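Local coordinates for putative deoxyribonuclease yjjV (Escherichia coli, PDB 1ZZM), which is a TatD-type metal-dependent hydrolase that binds two divalent cations in its active site and probably cleaves ester bonds, perhaps those of DNA, at residues R228-A231 against V232-L236; R237-P240 against A241-A245. One frame throughout, in Å; residues are numbered along the deposited sequence.

Contact 1. Residues R228-A231 against V232-L236; sequences RVFA and VLCEL
Cys234 lays its sulfur over one face of the Phe230 ring, one helical turn further along the chain. Followed outward from the backbone, the cysteine CB first passes 3.5 Å from Ala231 O. SG then lies alongside its own backbone N, anti to the carbonyl carbon (chi1 -70°), which turns it back toward the N-terminal side of the helix, where the Phe230 ring lies. There it stands 3.7 Å from the ring centroid, only 22° off the ring normal and displaced toward the rim, so that CZ, at 3.4 Å from SG, is the carbon it meets most closely. The pair is a sulfur-aromatic contact at i to i+4 spacing within helix 226-236, a late helix of this TIM-barrel-type TatD fold. Cysteine suits the place because its sulfur is small and polarisable enough to rest on the ring. Phe230 is buried, and its ring also meets Phe5, Ile244 and Ala245; with an alanine in its place, the sulfur of Cys234 would probably lose its aromatic platform and a gap would be likely to open toward helix 241-256. The i to i+4 backbone bonds are regular here: Leu233 N bonds to Val229 O at 2.8 Å, and Cys234 N to Phe230 O at 2.9 Å. Toward the exposed side the bonding weakens, Glu235 N lying 3.4 Å from Ala231 O. A water also donates to Ala231 O at 2.9 Å and to Glu235 OE2 at 3.2 Å, reached by the extended side chain of Glu235, which carries its carboxylate out to the water.

Contact 2. Residues R237-P240 against A241-A245; sequences RREP and ADEIA
Ile244 brings its CD1 methyl to 3.6 Å from Arg237 CB and to 3.4 Å from Glu239 O, so the longer CG1-CD1 branch, not CG2, reaches the loop between the two helices. Beside it, Glu239 and Glu243 cross, their carboxylate planes nearly perpendicular (89°). Here Glu243 touches carbon rather than charge: Glu243 OE2 lies 3.4 Å from Glu239 CG, and Glu243 OE1 is 3.4 Å from Pro240 CD. Pro240, the N-cap of helix 241-256, has no N-H that would want a partner at the helix start, while Pro240 O accepts Ile244 N at 3.1 Å, in the carbonyl plane, and more weakly Glu243 N. What positions Glu239 is Arg237, folded back by bends at chi2 and chi3 to grip it side-on in a two-pronged salt bridge. Arg237 NE meets Glu239 OE1 at 3.0 Å and Arg237 NH2 meets Glu239 OE2 at 2.9 Å; both oxygens lie near the guanidinium plane and are met on their syn sides, the nitrogens somewhat out of the carboxylate plane. Partly neutralising Glu239 would be expected to ease its repulsion with Glu243, whose OE2 is 4.8 Å from Glu239 OE2. Further out, Arg237 NH1 bonds to Ile194 O and Leu197 O, tying the turn to helix 190-196.

In the fold
Contacts 1 and 2 follow in series along the chain, their centres 9 Å apart: contact 1 makes up most of helix 226-236, and contact 2 comprises the loop 237-240 and the first turn of helix 241-256. The two helices pack where the contacts meet. Phe230 CZ lies 3.4 Å from Ala241 O, and Cys234 SG is 3.7 Å from Ala241 CB, the small side chain of Ala241 being consistent with such close approach. Leu233 also touches Ile244. Contact 1 lies nearer the metal site, the side chain of Val229 being about 9 Å from that of Asp207, a zinc ligand, whereas contact 2 is a surface turn away from the active site, with Asp242 salt-bridged to Arg4.

Contact 1. Residues R228-A231 against V232-L236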
loop_
_atom_site.group_PDB
_atom_site.type_symbol
_atom_site.label_atom_id
_atom_site.label_comp_id
_atom_site.label_asym_id
_atom_site.label_seq_id
_atom_site.Cartn_x
_atom_site.Cartn_y
_atom_site.Cartn_z
ATOM N N ARG A 228 -8.528 -12.484 6.592
ATOM C CA ARG A 228 -8.841 -13.550 5.640
ATOM C C ARG A 228 -7.657 -13.702 4.648
ATOM O O ARG A 228 -7.253 -14.829 4.298
ATOM C CB ARG A 228 -10.143 -13.193 4.931
ATOM C CG ARG A 228 -10.903 -14.347 4.302
ATOM C CD ARG A 228 -12.203 -13.844 3.650
ATOM N NE ARG A 228 -13.208 -13.420 4.627
ATOM C CZ ARG A 228 -13.946 -14.257 5.355
ATOM N NH1 ARG A 228 -13.798 -15.573 5.229
ATOM N NH2 ARG A 228 -14.841 -13.779 6.205
ATOM N N VAL A 229 -7.078 -12.582 4.206
ATOM C CA VAL A 229 -5.917 -12.655 3.308
ATOM C C VAL A 229 -4.840 -13.454 4.043
ATOM O O VAL A 229 -4.228 -14.346 3.474
ATOM C CB VAL A 229 -5.349 -11.246 2.984
ATOM C CG1 VAL A 229 -4.006 -11.347 2.178
ATOM C CG2 VAL A 229 -6.350 -10.483 2.179
ATOM N N PHE A 230 -4.658 -13.157 5.327
ATOM C CA PHE A 230 -3.669 -13.843 6.143
ATOM C C PHE A 230 -3.917 -15.356 6.205
ATOM O O PHE A 230 -2.975 -16.157 6.118
ATOM C CB PHE A 230 -3.657 -13.261 7.569
ATOM C CG PHE A 230 -2.778 -14.027 8.530
ATOM C CD1 PHE A 230 -1.390 -13.887 8.487
ATOM C CD2 PHE A 230 -3.334 -14.889 9.456
ATOM C CE1 PHE A 230 -0.569 -14.598 9.363
ATOM C CE2 PHE A 230 -2.534 -15.604 10.333
ATOM C CZ PHE A 230 -1.131 -15.456 10.286
ATOM N N ALA A 231 -5.176 -15.752 6.373
ATOM C CA ALA A 231 -5.504 -17.179 6.447
ATOM C C ALA A 231 -5.083 -17.840 5.144
ATOM O O ALA A 231 -4.544 -18.935 5.142
ATOM C CB ALA A 231 -7.012 -17.382 6.689
ATOM N N VAL A 232 -5.322 -17.178 4.024
ATOM C CA VAL A 232 -4.924 -17.750 2.751
ATOM C C VAL A 232 -3.408 -17.773 2.606
ATOM O O VAL A 232 -2.834 -18.731 2.070
ATOM C CB VAL A 232 -5.569 -16.978 1.610
ATOM C CG1 VAL A 232 -5.049 -17.461 0.268
ATOM C CG2 VAL A 232 -7.078 -17.160 1.687
ATOM N N LEU A 233 -2.748 -16.715 3.071
ATOM C CA LEU A 233 -1.282 -16.663 3.002
ATOM C C LEU A 233 -0.695 -17.831 3.789
ATOM O O LEU A 233 0.317 -18.402 3.403
ATOM C CB LEU A 233 -0.757 -15.359 3.595
ATOM C CG LEU A 233 0.768 -15.182 3.624
ATOM C CD1 LEU A 233 1.324 -15.198 2.209
ATOM C CD2 LEU A 233 1.124 -13.833 4.338
ATOM N N CYS A 234 -1.320 -18.180 4.908
ATOM C CA CYS A 234 -0.815 -19.301 5.694
ATOM C C CYS A 234 -0.916 -20.613 4.916
ATOM O O CYS A 234 -0.088 -21.502 5.095
ATOM C CB CYS A 234 -1.581 -19.442 6.999
ATOM S SG CYS A 234 -1.250 -18.131 8.158
ATOM N N GLU A 235 -1.918 -20.730 4.054
ATOM C CA GLU A 235 -2.087 -21.952 3.274
ATOM C C GLU A 235 -0.986 -22.055 2.223
ATOM O O GLU A 235 -0.601 -23.152 1.816
ATOM C CB GLU A 235 -3.466 -21.967 2.593
ATOM C CG GLU A 235 -4.640 -22.185 3.555
ATOM C CD GLU A 235 -5.984 -21.742 2.977
ATOM O OE1 GLU A 235 -6.085 -21.499 1.748
ATOM O OE2 GLU A 235 -6.946 -21.643 3.778
ATOM N N LEU A 236 -0.486 -20.908 1.776
ATOM C CA LEU A 236 0.561 -20.869 0.768
ATOM C C LEU A 236 1.958 -21.067 1.321
ATOM O O LEU A 236 2.842 -21.598 0.651
ATOM C CB LEU A 236 0.563 -19.520 0.054
ATOM C CG LEU A 236 -0.640 -19.181 -0.806
ATOM C CD1 LEU A 236 -0.525 -17.751 -1.353
ATOM C CD2 LEU A 236 -0.703 -20.200 -1.905
HETATM O O HOH W 1 -5.324 -21.369 6.535
#

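Contact 2. Residues R237-P240 against A241-A245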
loop_
_atom_site.group_PDB
_atom_site.type_symbol
_atom_site.label_atom_id
_atom_site.label_comp_id
_atom_site.label_asym_id
_atom_site.label_seq_id
_atom_site.Cartn_x
_atom_site.Cartn_y
_atom_site.Cartn_z
ATOM N N ARG A 237 2.166 -20.618 2.544
ATOM C CA ARG A 237 3.489 -20.691 3.140
ATOM C C ARG A 237 3.770 -21.949 3.911
ATOM O O ARG A 237 2.850 -22.626 4.353
ATOM C CB ARG A 237 3.675 -19.504 4.083
ATOM C CG ARG A 237 3.458 -18.165 3.393
ATOM C CD ARG A 237 4.551 -17.926 2.361
ATOM N NE ARG A 237 5.879 -17.886 2.979
ATOM C CZ ARG A 237 6.934 -17.277 2.436
ATOM N NH1 ARG A 237 6.805 -16.648 1.265
ATOM N NH2 ARG A 237 8.116 -17.309 3.048
ATOM N N ARG A 238 5.053 -22.234 4.104
ATOM C CA ARG A 238 5.461 -23.395 4.893
ATOM C C ARG A 238 5.524 -23.043 6.383
ATOM O O ARG A 238 5.214 -23.878 7.225
ATOM C CB ARG A 238 6.841 -23.904 4.444
ATOM C CG ARG A 238 6.856 -24.605 3.092
ATOM C CD ARG A 238 6.031 -25.889 3.107
ATOM N NE ARG A 238 6.583 -26.928 3.984
ATOM C CZ ARG A 238 7.569 -27.760 3.650
ATOM N NH1 ARG A 238 8.129 -27.688 2.445
ATOM N NH2 ARG A 238 7.991 -28.672 4.526
ATOM N N GLU A 239 5.917 -21.812 6.710
ATOM C CA GLU A 239 6.036 -21.393 8.112
ATOM C C GLU A 239 4.725 -21.454 8.877
ATOM O O GLU A 239 3.648 -21.322 8.296
ATOM C CB GLU A 239 6.592 -19.957 8.220
ATOM C CG GLU A 239 7.912 -19.694 7.495
ATOM C CD GLU A 239 7.724 -19.320 6.023
ATOM O OE1 GLU A 239 6.607 -19.447 5.490
ATOM O OE2 GLU A 239 8.695 -18.902 5.378
ATOM N N PRO A 240 4.800 -21.676 10.195
ATOM C CA PRO A 240 3.591 -21.744 11.022
ATOM C C PRO A 240 2.950 -20.362 11.006
ATOM O O PRO A 240 3.640 -19.361 10.810
ATOM C CB PRO A 240 4.121 -22.067 12.418
ATOM C CG PRO A 240 5.489 -22.641 12.177
ATOM C CD PRO A 240 6.009 -21.856 11.014
ATOM N N ALA A 241 1.642 -20.327 11.226
ATOM C CA ALA A 241 0.886 -19.087 11.245
ATOM C C ALA A 241 1.415 -18.055 12.235
ATOM O O ALA A 241 1.429 -16.866 11.928
ATOM C CB ALA A 241 -0.596 -19.374 11.535
ATOM N N ASP A 242 1.846 -18.478 13.421
ATOM C CA ASP A 242 2.340 -17.495 14.369
ATOM C C ASP A 242 3.635 -16.847 13.899
ATOM O O ASP A 242 3.877 -15.670 14.171
ATOM C CB ASP A 242 2.478 -18.114 15.764
ATOM C CG ASP A 242 1.187 -17.981 16.586
ATOM O OD1 ASP A 242 0.087 -18.275 16.053
ATOM O OD2 ASP A 242 1.264 -17.579 17.771
ATOM N N GLU A 243 4.453 -17.594 13.164
ATOM C CA GLU A 243 5.693 -17.024 12.668
ATOM C C GLU A 243 5.381 -16.033 11.529
ATOM O O GLU A 243 6.027 -14.977 11.406
ATOM C CB GLU A 243 6.611 -18.115 12.134
ATOM C CG GLU A 243 8.021 -17.615 11.877
ATOM C CD GLU A 243 8.781 -18.506 10.919
ATOM O OE1 GLU A 243 8.684 -19.741 11.048
ATOM O OE2 GLU A 243 9.476 -17.962 10.034
ATOM N N ILE A 244 4.412 -16.381 10.691
ATOM C CA ILE A 244 4.042 -15.510 9.584
ATOM C C ILE A 244 3.430 -14.217 10.117
ATOM O O ILE A 244 3.811 -13.125 9.698
ATOM C CB ILE A 244 3.011 -16.186 8.630
ATOM C CG1 ILE A 244 3.624 -17.453 8.008
ATOM C CG2 ILE A 244 2.573 -15.174 7.514
ATOM C CD1 ILE A 244 2.570 -18.316 7.252
ATOM N N ALA A 245 2.492 -14.333 11.049
ATOM C CA ALA A 245 1.853 -13.141 11.608
ATOM C C ALA A 245 2.902 -12.214 12.205
ATOM O O ALA A 245 2.856 -11.000 12.001
ATOM C CB ALA A 245 0.850 -13.536 12.667
#